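Local coordinates for regulatory protein SWI6 (Saccharomyces cerevisiae, PDB 2XFV) that acts as the shared subunit of the yeast transcription complexes SBF, with SWI4, and MBF, with MBP1, which drive cell-cycle-dependent gene expression, at residues I15-T20 and K31-I36; V5-G10 and F99-E104; H27-H32 and R76-I81; P35-Y40 and L90-L95. One frame throughout, in Å; residues are numbered along the deposited sequence.

In the fold
The chain starts in the hairpin of strands 2-9 and 15-22. Contact 1 closes a short loop, bringing the turn before helix 34-43 back onto strand 15-22. Contact 3 joins strand 28-29 to strand 79-81, closing a loop that holds helices 34-43 and 57-67, and contact 4 sets helix 34-43 against the end of helix 83-92; the loops of contacts 3 and 4 cross, since their segments alternate along the chain. Contact 2 closes the longest loop, bringing residues 99-104 back to the first strand, with the other three contacts nested inside it. Contacts 1, 2 and 4 meet around Leu17, Phe99 and Leu90, where the hairpin, helix 83-92 and the C-terminal stretch share one core.

Contact 1 (I15-T20 and K31-I36); sequences IPLTLT and KHFLPI
Residues 15-20 of strand 15-22 pack on the turn 31-36 that opens helix 34-43 through apolar side chains, the His32 imidazole and a bridging water, a buried contact near the centre of the domain. Thr18 and His32 lie at its middle. CB of Thr18 stands over the centre of the His32 ring, 3.8 Å from the centroid and 14° off the normal, a CH-pi contact, while CG of Lys31 lies over the opposite face nearer the rim. With CG beside its own backbone N (chi1 -65°), the imidazole is laid against Thr18, with an edge at Thr20. There NE2 gives a weak, bent hydrogen bond to OG1 of Thr20 (3.1 Å, 120° at the hydrogen); that hydroxyl is also hydrogen-bonded to Glu4 on strand 2-9, which probably helps to fix its rotation. A water accepts from Thr18 N and donates to Pro16 O and to His32 O, the last at 2.8 Å, linking the strand backbone to the turn. Farther in, CD1 of Leu17 lies over one face of the Phe33 ring, offset toward the rim, 4.3 Å from CD1 of Phe33, and CD2 of Leu19 meets CZ of the same ring at 3.5 Å. Toward the start of the strand, CD1 of Ile36 touches both CG2 of Ile15 and CB of Leu17, each at 4.0 Å. From helix 83-92, Leu90 touches Leu17 and Cys86 touches Phe33. The second strand of a beta hairpin thus packs on the 3-10 turn and first helical turn that follow strand 28-29, within the Swi6 N-terminal domain.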
# COMPACT_ATOMS: atom_id res chain seq x y z
N ILE A 15 2.84 -4.88 20.57
CA ILE A 15 1.71 -5.28 19.73
C ILE A 15 2.18 -5.96 18.46
O ILE A 15 2.78 -5.33 17.59
CB ILE A 15 0.85 -4.06 19.31
CG1 ILE A 15 0.43 -3.24 20.52
CG2 ILE A 15 -0.38 -4.53 18.54
CD1 ILE A 15 0.09 -1.80 20.16
N PRO A 16 1.91 -7.27 18.33
CA PRO A 16 2.33 -7.98 17.12
C PRO A 16 1.30 -7.95 16.00
O PRO A 16 0.09 -8.03 16.24
CB PRO A 16 2.46 -9.42 17.62
CG PRO A 16 1.37 -9.54 18.65
CD PRO A 16 1.27 -8.17 19.31
N LEU A 17 1.77 -7.84 14.77
CA LEU A 17 0.93 -8.17 13.62
C LEU A 17 1.63 -9.28 12.86
O LEU A 17 2.75 -9.10 12.37
CB LEU A 17 0.64 -6.96 12.71
CG LEU A 17 -0.24 -7.35 11.51
CD1 LEU A 17 -1.54 -8.09 11.95
CD2 LEU A 17 -0.57 -6.14 10.62
N THR A 18 0.98 -10.45 12.78
CA THR A 18 1.52 -11.60 12.05
C THR A 18 0.77 -11.81 10.73
O THR A 18 -0.46 -11.94 10.71
CB THR A 18 1.42 -12.89 12.89
OG1 THR A 18 2.14 -12.72 14.12
CG2 THR A 18 2.00 -14.09 12.14
N LEU A 19 1.51 -11.83 9.62
CA LEU A 19 0.95 -12.26 8.34
C LEU A 19 1.27 -13.74 8.14
O LEU A 19 2.43 -14.13 8.05
CB LEU A 19 1.50 -11.43 7.18
CG LEU A 19 1.32 -9.92 7.32
CD1 LEU A 19 1.84 -9.18 6.07
CD2 LEU A 19 -0.15 -9.56 7.58
N THR A 20 0.23 -14.56 8.09
CA THR A 20 0.35 -16.00 7.89
C THR A 20 -0.31 -16.33 6.55
O THR A 20 -1.52 -16.17 6.41
CB THR A 20 -0.34 -16.78 9.03
OG1 THR A 20 0.27 -16.45 10.29
CG2 THR A 20 -0.24 -18.31 8.81
N LYS A 31 -7.46 -14.03 11.73
CA LYS A 31 -7.50 -13.75 13.17
C LYS A 31 -6.42 -12.76 13.63
O LYS A 31 -6.67 -11.96 14.54
CB LYS A 31 -7.41 -15.04 14.00
CG LYS A 31 -6.07 -15.73 13.90
CD LYS A 31 -5.71 -16.51 15.16
CE LYS A 31 -6.50 -17.79 15.28
NZ LYS A 31 -5.89 -18.71 16.28
N HIS A 32 -5.23 -12.83 13.03
CA HIS A 32 -4.11 -11.95 13.40
C HIS A 32 -4.40 -10.45 13.27
O HIS A 32 -3.77 -9.64 13.94
CB HIS A 32 -2.86 -12.28 12.57
CG HIS A 32 -2.30 -13.65 12.83
ND1 HIS A 32 -2.26 -14.22 14.08
CD2 HIS A 32 -1.74 -14.56 11.99
CE1 HIS A 32 -1.71 -15.42 14.01
NE2 HIS A 32 -1.38 -15.65 12.75
N PHE A 33 -5.35 -10.10 12.41
CA PHE A 33 -5.69 -8.70 12.16
C PHE A 33 -6.69 -8.13 13.17
O PHE A 33 -6.83 -6.91 13.28
CB PHE A 33 -6.33 -8.54 10.77
CG PHE A 33 -5.35 -8.63 9.62
CD1 PHE A 33 -4.73 -7.48 9.14
CD2 PHE A 33 -5.08 -9.85 9.01
CE1 PHE A 33 -3.83 -7.55 8.07
CE2 PHE A 33 -4.19 -9.92 7.94
CZ PHE A 33 -3.57 -8.78 7.48
N LEU A 34 -7.39 -9.00 13.89
CA LEU A 34 -8.58 -8.54 14.62
C LEU A 34 -8.34 -7.56 15.79
O LEU A 34 -9.08 -6.58 15.93
CB LEU A 34 -9.48 -9.71 15.04
CG LEU A 34 -9.99 -10.55 13.86
CD1 LEU A 34 -10.81 -11.74 14.37
CD2 LEU A 34 -10.82 -9.71 12.88
N PRO A 35 -7.34 -7.84 16.66
CA PRO A 35 -7.12 -6.87 17.75
C PRO A 35 -6.83 -5.44 17.27
O PRO A 35 -7.41 -4.48 17.79
CB PRO A 35 -5.90 -7.46 18.49
CG PRO A 35 -6.04 -8.95 18.28
CD PRO A 35 -6.59 -9.10 16.86
N ILE A 36 -5.95 -5.31 16.28
CA ILE A 36 -5.63 -4.00 15.72
C ILE A 36 -6.82 -3.38 14.99
O ILE A 36 -7.06 -2.18 15.08
CB ILE A 36 -4.39 -4.08 14.79
CG1 ILE A 36 -3.12 -4.23 15.65
CG2 ILE A 36 -4.29 -2.85 13.91
CD1 ILE A 36 -1.89 -4.66 14.85
O HOH W 1 -1.29 -10.46 15.03

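Contact 2 (V5-G10 and F99-E104); sequences VVRYLG and FQDAFE
Arg7 and Phe99 lie alongside each other, their side chains running in opposite directions, and Arg7 reaches on to Asp101. CG of Arg7 sits over one face of the Phe99 ring, 3.7 Å from the centroid and offset toward the rim, a CH-pi contact; CB approaches CZ of the ring at 3.6 Å. The guanidinium continues past the rim, nearly parallel to the ring plane (18° apart), and in one of the two conformers of Asp101 meets its carboxylate end-on, with NH1 and NH2. NH1 to OD1 is short and straight at 2.8 Å, in the guanidinium plane, whereas NH2 uses the syn lone pair of OD2 at 3.3 Å, but OD2 lies out of the guanidinium plane; the two flat groups are turned 43° apart. Leu98 O takes a further hydrogen bond from NH1. Val5 meets the same ring from its edge: CG1 lies 4.0 Å from CD1 of Phe99, and 4.2 Å from CB of Ala102. An alanine in place of Arg7 is likely to leave Asp101 without its charge partner and to bare the ring face on which the aliphatic chain rests. A CH-pi contact of the arginine's aliphatic part and a salt bridge at its end fasten residues 99-104 to the hairpin, just before strand 103-105 joins the antiparallel ladder with the second subunit.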
# COMPACT_ATOMS: atom_id res chain seq x y z
N VAL A 5 5.44 -13.90 8.45
CA VAL A 5 6.29 -12.79 8.84
C VAL A 5 5.60 -12.04 9.98
O VAL A 5 4.38 -11.86 9.96
CB VAL A 5 6.58 -11.82 7.67
CG1 VAL A 5 5.29 -11.27 7.10
CG2 VAL A 5 7.49 -10.68 8.13
N VAL A 6 6.37 -11.63 10.97
CA VAL A 6 5.80 -10.86 12.08
C VAL A 6 6.53 -9.54 12.28
O VAL A 6 7.76 -9.48 12.16
CB VAL A 6 5.77 -11.67 13.41
CG1 VAL A 6 7.18 -12.02 13.86
CG2 VAL A 6 5.03 -10.89 14.49
N ARG A 7 5.78 -8.49 12.58
CA ARG A 7 6.35 -7.19 12.91
C ARG A 7 5.66 -6.68 14.17
O ARG A 7 4.59 -7.16 14.52
CB ARG A 7 6.14 -6.22 11.74
CG ARG A 7 6.88 -6.63 10.46
CD ARG A 7 8.38 -6.40 10.62
NE ARG A 7 9.18 -7.44 9.97
CZ ARG A 7 9.46 -7.45 8.67
NH1 ARG A 7 9.00 -6.49 7.88
NH2 ARG A 7 10.19 -8.43 8.15
N TYR A 8 6.27 -5.72 14.85
CA TYR A 8 5.75 -5.23 16.13
C TYR A 8 5.55 -3.73 16.12
O TYR A 8 6.30 -2.99 15.47
CB TYR A 8 6.71 -5.61 17.27
CG TYR A 8 6.90 -7.10 17.40
CD1 TYR A 8 6.08 -7.86 18.23
CD2 TYR A 8 7.88 -7.75 16.66
CE1 TYR A 8 6.24 -9.23 18.33
CE2 TYR A 8 8.05 -9.12 16.76
CZ TYR A 8 7.23 -9.86 17.59
OH TYR A 8 7.39 -11.22 17.68
N LEU A 9 4.55 -3.26 16.86
CA LEU A 9 4.34 -1.82 17.01
C LEU A 9 3.92 -1.48 18.44
O LEU A 9 3.95 -2.33 19.32
CB LEU A 9 3.30 -1.31 16.01
CG LEU A 9 1.97 -2.05 16.00
CD1 LEU A 9 0.80 -1.08 15.94
CD2 LEU A 9 1.93 -3.01 14.82
N GLY A 10 3.54 -0.22 18.65
CA GLY A 10 3.26 0.26 19.99
C GLY A 10 4.51 0.82 20.66
O GLY A 10 5.63 0.54 20.23
N PHE A 99 5.73 -3.52 6.62
CA PHE A 99 5.90 -4.83 5.99
C PHE A 99 6.47 -4.77 4.57
O PHE A 99 6.38 -5.74 3.82
CB PHE A 99 4.57 -5.59 5.95
CG PHE A 99 4.11 -6.09 7.29
CD1 PHE A 99 4.39 -7.38 7.71
CD2 PHE A 99 3.37 -5.27 8.14
CE1 PHE A 99 3.97 -7.84 8.95
CE2 PHE A 99 2.93 -5.72 9.38
CZ PHE A 99 3.24 -7.01 9.78
N GLN A 100 7.08 -3.64 4.19
CA GLN A 100 7.53 -3.44 2.81
C GLN A 100 8.45 -4.55 2.25
O GLN A 100 8.33 -4.92 1.08
CB GLN A 100 8.17 -2.05 2.63
CG GLN A 100 9.49 -1.82 3.38
CD GLN A 100 9.90 -0.34 3.45
OE1 GLN A 100 10.55 0.18 2.54
NE2 GLN A 100 9.53 0.34 4.54
N ASP A 101 9.33 -5.09 3.08
CA ASP A 101 10.28 -6.09 2.60
C ASP A 101 9.64 -7.45 2.37
O ASP A 101 10.28 -8.35 1.82
CB ASP A 101 11.48 -6.22 3.55
CG ASP A 101 11.09 -6.80 4.89
OD1 ASP A 101 9.91 -6.68 5.28
OD2 ASP A 101 11.96 -7.39 5.57
N ALA A 102 8.38 -7.60 2.77
CA ALA A 102 7.65 -8.86 2.58
C ALA A 102 6.82 -8.88 1.29
O ALA A 102 6.16 -9.87 0.99
CB ALA A 102 6.76 -9.15 3.79
N PHE A 103 6.86 -7.78 0.55
CA PHE A 103 6.10 -7.65 -0.70
C PHE A 103 6.99 -7.14 -1.84
O PHE A 103 7.80 -6.24 -1.64
CB PHE A 103 4.88 -6.73 -0.50
CG PHE A 103 3.82 -7.32 0.39
CD1 PHE A 103 2.89 -8.21 -0.13
CD2 PHE A 103 3.77 -7.01 1.74
CE1 PHE A 103 1.91 -8.78 0.69
CE2 PHE A 103 2.80 -7.57 2.57
CZ PHE A 103 1.87 -8.46 2.04
N GLU A 104 6.83 -7.73 -3.02
CA GLU A 104 7.58 -7.31 -4.20
C GLU A 104 6.61 -7.15 -5.38
O GLU A 104 5.46 -7.57 -5.30
CB GLU A 104 8.66 -8.34 -4.53
CG GLU A 104 8.11 -9.69 -4.97
CD GLU A 104 9.20 -10.72 -5.26
OE1 GLU A 104 10.36 -10.51 -4.85
OE2 GLU A 104 8.88 -11.75 -5.90

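Contact 3 (H27-H32 and R76-I81); sequences HFLLKH and RGELWI
Strands 28-29 and 79-81 pair in a short antiparallel ladder, where Phe28 and Ile81 form a hydrogen-bonded pair and Leu29 and Trp80 a non-hydrogen-bonded one. Phe28 N to Ile81 O (2.9 Å) and Ile81 N to Phe28 O (2.8 Å) close the first pair; Leu30 N to Leu79 O (3.1 Å) carries the pairing one step on. A water extends it, accepting from Lys31 N and donating to Leu79 O. On the Trp80 side of the sheet, CD1 of Leu29 sits over the six-membered ring of the indole, 3.7 Å from the centroid and 16° off the normal, a CH-pi contact. Chi1 of -160° sets CG of Leu29 opposite its own backbone N, which lays CD1 on the indole. NE1 of the indole is hydrogen-bonded to OD2 of Asp74. A serine in place of Trp80 would probably take away the surface on which Leu29 rests and leave Asp74 without that donor. On the other face CB of Phe28 meets CG1 of Ile81 at 4.1 Å, over Cys86 of helix 83-92. CD1 of Leu30 meets CG2 of Ile81 at 3.9 Å. Strand 72-73 flanks 79-81 on its other side, completing the small three-stranded antiparallel sheet of the Swi6 N-terminal domain, which belongs to the helix-turn-helix clan.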
# COMPACT_ATOMS: atom_id res chain seq x y z
N HIS A 27 -4.06 -17.21 0.43
CA HIS A 27 -4.81 -16.41 1.41
C HIS A 27 -4.05 -16.23 2.72
O HIS A 27 -3.09 -16.97 3.00
CB HIS A 27 -6.16 -17.08 1.69
CG HIS A 27 -6.99 -17.31 0.46
ND1 HIS A 27 -7.99 -18.26 0.40
CD2 HIS A 27 -6.95 -16.72 -0.76
CE1 HIS A 27 -8.53 -18.24 -0.81
NE2 HIS A 27 -7.92 -17.32 -1.53
N PHE A 28 -4.48 -15.25 3.52
CA PHE A 28 -3.84 -14.88 4.80
C PHE A 28 -4.81 -15.11 5.95
O PHE A 28 -6.00 -14.89 5.81
CB PHE A 28 -3.45 -13.39 4.78
CG PHE A 28 -2.32 -13.07 3.84
CD1 PHE A 28 -1.02 -12.98 4.32
CD2 PHE A 28 -2.55 -12.88 2.49
CE1 PHE A 28 0.04 -12.68 3.46
CE2 PHE A 28 -1.51 -12.60 1.62
CZ PHE A 28 -0.21 -12.49 2.10
N LEU A 29 -4.30 -15.53 7.11
CA LEU A 29 -5.17 -15.82 8.25
C LEU A 29 -5.81 -14.56 8.82
O LEU A 29 -5.11 -13.60 9.16
CB LEU A 29 -4.35 -16.54 9.33
CG LEU A 29 -5.06 -17.36 10.40
CD1 LEU A 29 -5.87 -18.52 9.78
CD2 LEU A 29 -4.01 -17.89 11.43
N LEU A 30 -7.14 -14.56 8.94
CA LEU A 30 -7.87 -13.37 9.42
C LEU A 30 -7.55 -13.02 10.87
O LEU A 30 -7.42 -11.84 11.21
CB LEU A 30 -9.38 -13.58 9.29
CG LEU A 30 -10.27 -12.46 9.89
CD1 LEU A 30 -10.08 -11.15 9.11
CD2 LEU A 30 -11.76 -12.87 9.92
N LYS A 31 -7.46 -14.03 11.73
CA LYS A 31 -7.50 -13.75 13.17
C LYS A 31 -6.42 -12.76 13.63
O LYS A 31 -6.67 -11.96 14.54
CB LYS A 31 -7.41 -15.04 14.00
CG LYS A 31 -6.07 -15.73 13.90
CD LYS A 31 -5.71 -16.51 15.16
CE LYS A 31 -6.50 -17.79 15.28
NZ LYS A 31 -5.89 -18.71 16.28
N HIS A 32 -5.23 -12.83 13.03
CA HIS A 32 -4.11 -11.95 13.40
C HIS A 32 -4.40 -10.45 13.27
O HIS A 32 -3.77 -9.64 13.94
CB HIS A 32 -2.86 -12.28 12.57
CG HIS A 32 -2.30 -13.65 12.83
ND1 HIS A 32 -2.26 -14.22 14.08
CD2 HIS A 32 -1.74 -14.56 11.99
CE1 HIS A 32 -1.71 -15.42 14.01
NE2 HIS A 32 -1.38 -15.65 12.75
N ARG A 76 -11.50 -26.77 8.45
CA ARG A 76 -11.65 -26.73 9.90
C ARG A 76 -12.60 -25.61 10.33
O ARG A 76 -12.92 -25.48 11.52
CB ARG A 76 -10.30 -26.52 10.61
CG ARG A 76 -9.26 -27.61 10.36
CD ARG A 76 -8.15 -27.55 11.44
NE ARG A 76 -7.13 -28.59 11.27
CZ ARG A 76 -5.93 -28.38 10.73
NH1 ARG A 76 -5.58 -27.16 10.32
NH2 ARG A 76 -5.07 -29.39 10.62
N GLY A 77 -13.02 -24.77 9.38
CA GLY A 77 -13.81 -23.61 9.73
C GLY A 77 -13.01 -22.35 10.05
O GLY A 77 -13.61 -21.33 10.42
N GLU A 78 -11.68 -22.39 9.95
CA GLU A 78 -10.83 -21.20 10.16
C GLU A 78 -11.00 -20.24 9.00
O GLU A 78 -11.19 -20.67 7.85
CB GLU A 78 -9.33 -21.58 10.31
CG GLU A 78 -8.77 -21.61 11.75
CD GLU A 78 -7.22 -21.58 11.85
OE1 GLU A 78 -6.68 -20.71 12.57
OE2 GLU A 78 -6.54 -22.43 11.23
N LEU A 79 -10.92 -18.94 9.29
CA LEU A 79 -11.20 -17.88 8.31
C LEU A 79 -9.96 -17.23 7.72
O LEU A 79 -9.00 -16.94 8.45
CB LEU A 79 -12.09 -16.80 8.94
CG LEU A 79 -13.41 -17.31 9.54
CD1 LEU A 79 -14.21 -16.12 10.08
CD2 LEU A 79 -14.22 -18.08 8.48
N TRP A 80 -10.00 -16.99 6.40
CA TRP A 80 -8.87 -16.47 5.63
C TRP A 80 -9.32 -15.31 4.74
O TRP A 80 -10.50 -15.22 4.37
CB TRP A 80 -8.30 -17.60 4.75
CG TRP A 80 -7.75 -18.77 5.55
CD1 TRP A 80 -8.48 -19.80 6.10
CD2 TRP A 80 -6.37 -19.05 5.84
NE1 TRP A 80 -7.62 -20.69 6.76
CE2 TRP A 80 -6.33 -20.25 6.59
CE3 TRP A 80 -5.17 -18.40 5.52
CZ2 TRP A 80 -5.12 -20.81 7.05
CZ3 TRP A 80 -3.96 -18.95 5.98
CH2 TRP A 80 -3.95 -20.16 6.73
N ILE A 81 -8.39 -14.42 4.38
CA ILE A 81 -8.71 -13.32 3.45
C ILE A 81 -7.83 -13.33 2.20
O ILE A 81 -6.74 -13.90 2.21
CB ILE A 81 -8.59 -11.93 4.13
CG1 ILE A 81 -7.16 -11.69 4.64
CG2 ILE A 81 -9.64 -11.80 5.25
CD1 ILE A 81 -6.92 -10.24 5.19
O HOH W 2 -8.54 -16.66 11.15

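Contact 4 (P35-Y40 and L90-L95); sequences PILQQY and LNMLNL
Tyr40 of helix 34-43 lays its ring against Leu93 and Met92 at the C-terminal end of helix 83-92. The ring leaves its backbone with CG anti to the N (chi1 -178°), a setting that carries it out from the helix and across Leu93. CD2 of Leu93 then lies over one face, 3.9 Å from the centroid and offset toward the CG side; its nearest ring atom is CG, at 3.6 Å. Leu93 makes this CH-pi contact with one branch only. Its CD1 branch goes the other way, to CG2 of Ile36 at 3.9 Å, so the leucine is wedged between two residues one helical turn apart. Met92 runs out extended through its first two torsions and bends at the last, chi3 73°, which swings CE back between the helices. There CE meets CE2 of Tyr40 at 3.8 Å and CD1 of Leu37 at the same distance, Leu37 and Met92 crossing at about a right angle. The sulfur of Met92 is 5.1 Å from the Tyr40 centroid, an oblique Met-aromatic contact. Tyr67 of helix 57-67 also touches Leu37 and Tyr40. The phenol oxygen is tied to the backbone by a water, which donates to Met92 O at 2.9 Å and lies within hydrogen-bonding distance of Tyr40 OH. Helix 83-92 ends here in a Schellman motif, with Asn94 at positive phi. Direct contact between the segments is thus almost wholly apolar and aromatic, which implies a hold mainly from burial of apolar surface and close fit, with polar bridging left to the water.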
# COMPACT_ATOMS: atom_id res chain seq x y z
N PRO A 35 -7.34 -7.84 16.66
CA PRO A 35 -7.12 -6.87 17.75
C PRO A 35 -6.83 -5.44 17.27
O PRO A 35 -7.41 -4.48 17.79
CB PRO A 35 -5.90 -7.46 18.49
CG PRO A 35 -6.04 -8.95 18.28
CD PRO A 35 -6.59 -9.10 16.86
N ILE A 36 -5.95 -5.31 16.28
CA ILE A 36 -5.63 -4.00 15.72
C ILE A 36 -6.82 -3.38 14.99
O ILE A 36 -7.06 -2.18 15.08
CB ILE A 36 -4.39 -4.08 14.79
CG1 ILE A 36 -3.12 -4.23 15.65
CG2 ILE A 36 -4.29 -2.85 13.91
CD1 ILE A 36 -1.89 -4.66 14.85
N LEU A 37 -7.57 -4.20 14.27
CA LEU A 37 -8.73 -3.70 13.53
C LEU A 37 -9.81 -3.16 14.47
O LEU A 37 -10.44 -2.13 14.18
CB LEU A 37 -9.30 -4.79 12.61
CG LEU A 37 -10.41 -4.36 11.63
CD1 LEU A 37 -9.95 -3.22 10.72
CD2 LEU A 37 -10.87 -5.57 10.79
N GLN A 38 -10.04 -3.86 15.58
CA GLN A 38 -11.01 -3.40 16.58
C GLN A 38 -10.59 -2.06 17.20
O GLN A 38 -11.41 -1.14 17.38
CB GLN A 38 -11.20 -4.47 17.67
CG GLN A 38 -12.21 -4.09 18.76
CD GLN A 38 -13.64 -4.01 18.24
OE1 GLN A 38 -14.30 -2.97 18.36
NE2 GLN A 38 -14.12 -5.10 17.66
N GLN A 39 -9.30 -1.93 17.54
CA GLN A 39 -8.81 -0.68 18.11
C GLN A 39 -8.92 0.46 17.11
O GLN A 39 -9.32 1.58 17.46
CB GLN A 39 -7.36 -0.84 18.61
CG GLN A 39 -6.86 0.37 19.40
CD GLN A 39 -7.65 0.59 20.68
OE1 GLN A 39 -7.74 -0.31 21.52
NE2 GLN A 39 -8.22 1.78 20.83
N TYR A 40 -8.55 0.19 15.86
CA TYR A 40 -8.68 1.19 14.80
C TYR A 40 -10.13 1.67 14.71
O TYR A 40 -10.40 2.88 14.65
CB TYR A 40 -8.24 0.60 13.47
CG TYR A 40 -8.30 1.57 12.32
CD1 TYR A 40 -7.39 2.62 12.22
CD2 TYR A 40 -9.27 1.44 11.33
CE1 TYR A 40 -7.44 3.50 11.15
CE2 TYR A 40 -9.33 2.34 10.26
CZ TYR A 40 -8.41 3.36 10.18
OH TYR A 40 -8.45 4.25 9.13
N LEU A 90 -3.56 -3.37 5.19
CA LEU A 90 -2.27 -2.78 5.57
C LEU A 90 -2.21 -1.31 5.18
O LEU A 90 -1.72 -0.47 5.94
CB LEU A 90 -1.11 -3.55 4.93
CG LEU A 90 -0.90 -4.98 5.41
CD1 LEU A 90 0.18 -5.64 4.55
CD2 LEU A 90 -0.49 -4.98 6.90
N ASN A 91 -2.70 -1.00 3.98
CA ASN A 91 -2.75 0.40 3.54
C ASN A 91 -3.64 1.26 4.44
O ASN A 91 -3.24 2.37 4.86
CB ASN A 91 -3.23 0.48 2.08
CG ASN A 91 -3.17 1.91 1.52
OD1 ASN A 91 -2.13 2.57 1.58
ND2 ASN A 91 -4.28 2.37 0.96
N MET A 92 -4.84 0.76 4.73
CA MET A 92 -5.80 1.48 5.58
C MET A 92 -5.21 1.79 6.98
O MET A 92 -5.43 2.87 7.53
CB MET A 92 -7.10 0.67 5.75
CG MET A 92 -8.19 1.42 6.53
SD MET A 92 -9.68 0.44 6.81
CE MET A 92 -9.11 -0.71 8.06
N LEU A 93 -4.50 0.81 7.53
CA LEU A 93 -3.90 0.92 8.86
C LEU A 93 -2.52 1.61 8.86
O LEU A 93 -1.89 1.75 9.92
CB LEU A 93 -3.76 -0.47 9.49
CG LEU A 93 -5.06 -1.28 9.66
CD1 LEU A 93 -4.76 -2.74 10.04
CD2 LEU A 93 -5.98 -0.63 10.68
N ASN A 94 -2.07 2.03 7.68
CA ASN A 94 -0.75 2.62 7.50
C ASN A 94 0.37 1.72 8.02
O ASN A 94 1.32 2.17 8.68
CB ASN A 94 -0.68 4.04 8.10
CG ASN A 94 -1.58 5.03 7.35
OD1 ASN A 94 -2.29 5.83 7.96
ND2 ASN A 94 -1.54 4.98 6.02
N LEU A 95 0.25 0.43 7.70
CA LEU A 95 1.25 -0.57 8.09
C LEU A 95 1.93 -1.21 6.88
O LEU A 95 2.71 -2.16 7.03
CB LEU A 95 0.60 -1.68 8.94
CG LEU A 95 0.12 -1.27 10.34
CD1 LEU A 95 -0.50 -2.46 11.06
CD2 LEU A 95 1.28 -0.69 11.16
O HOH W 3 -6.83 5.16 6.41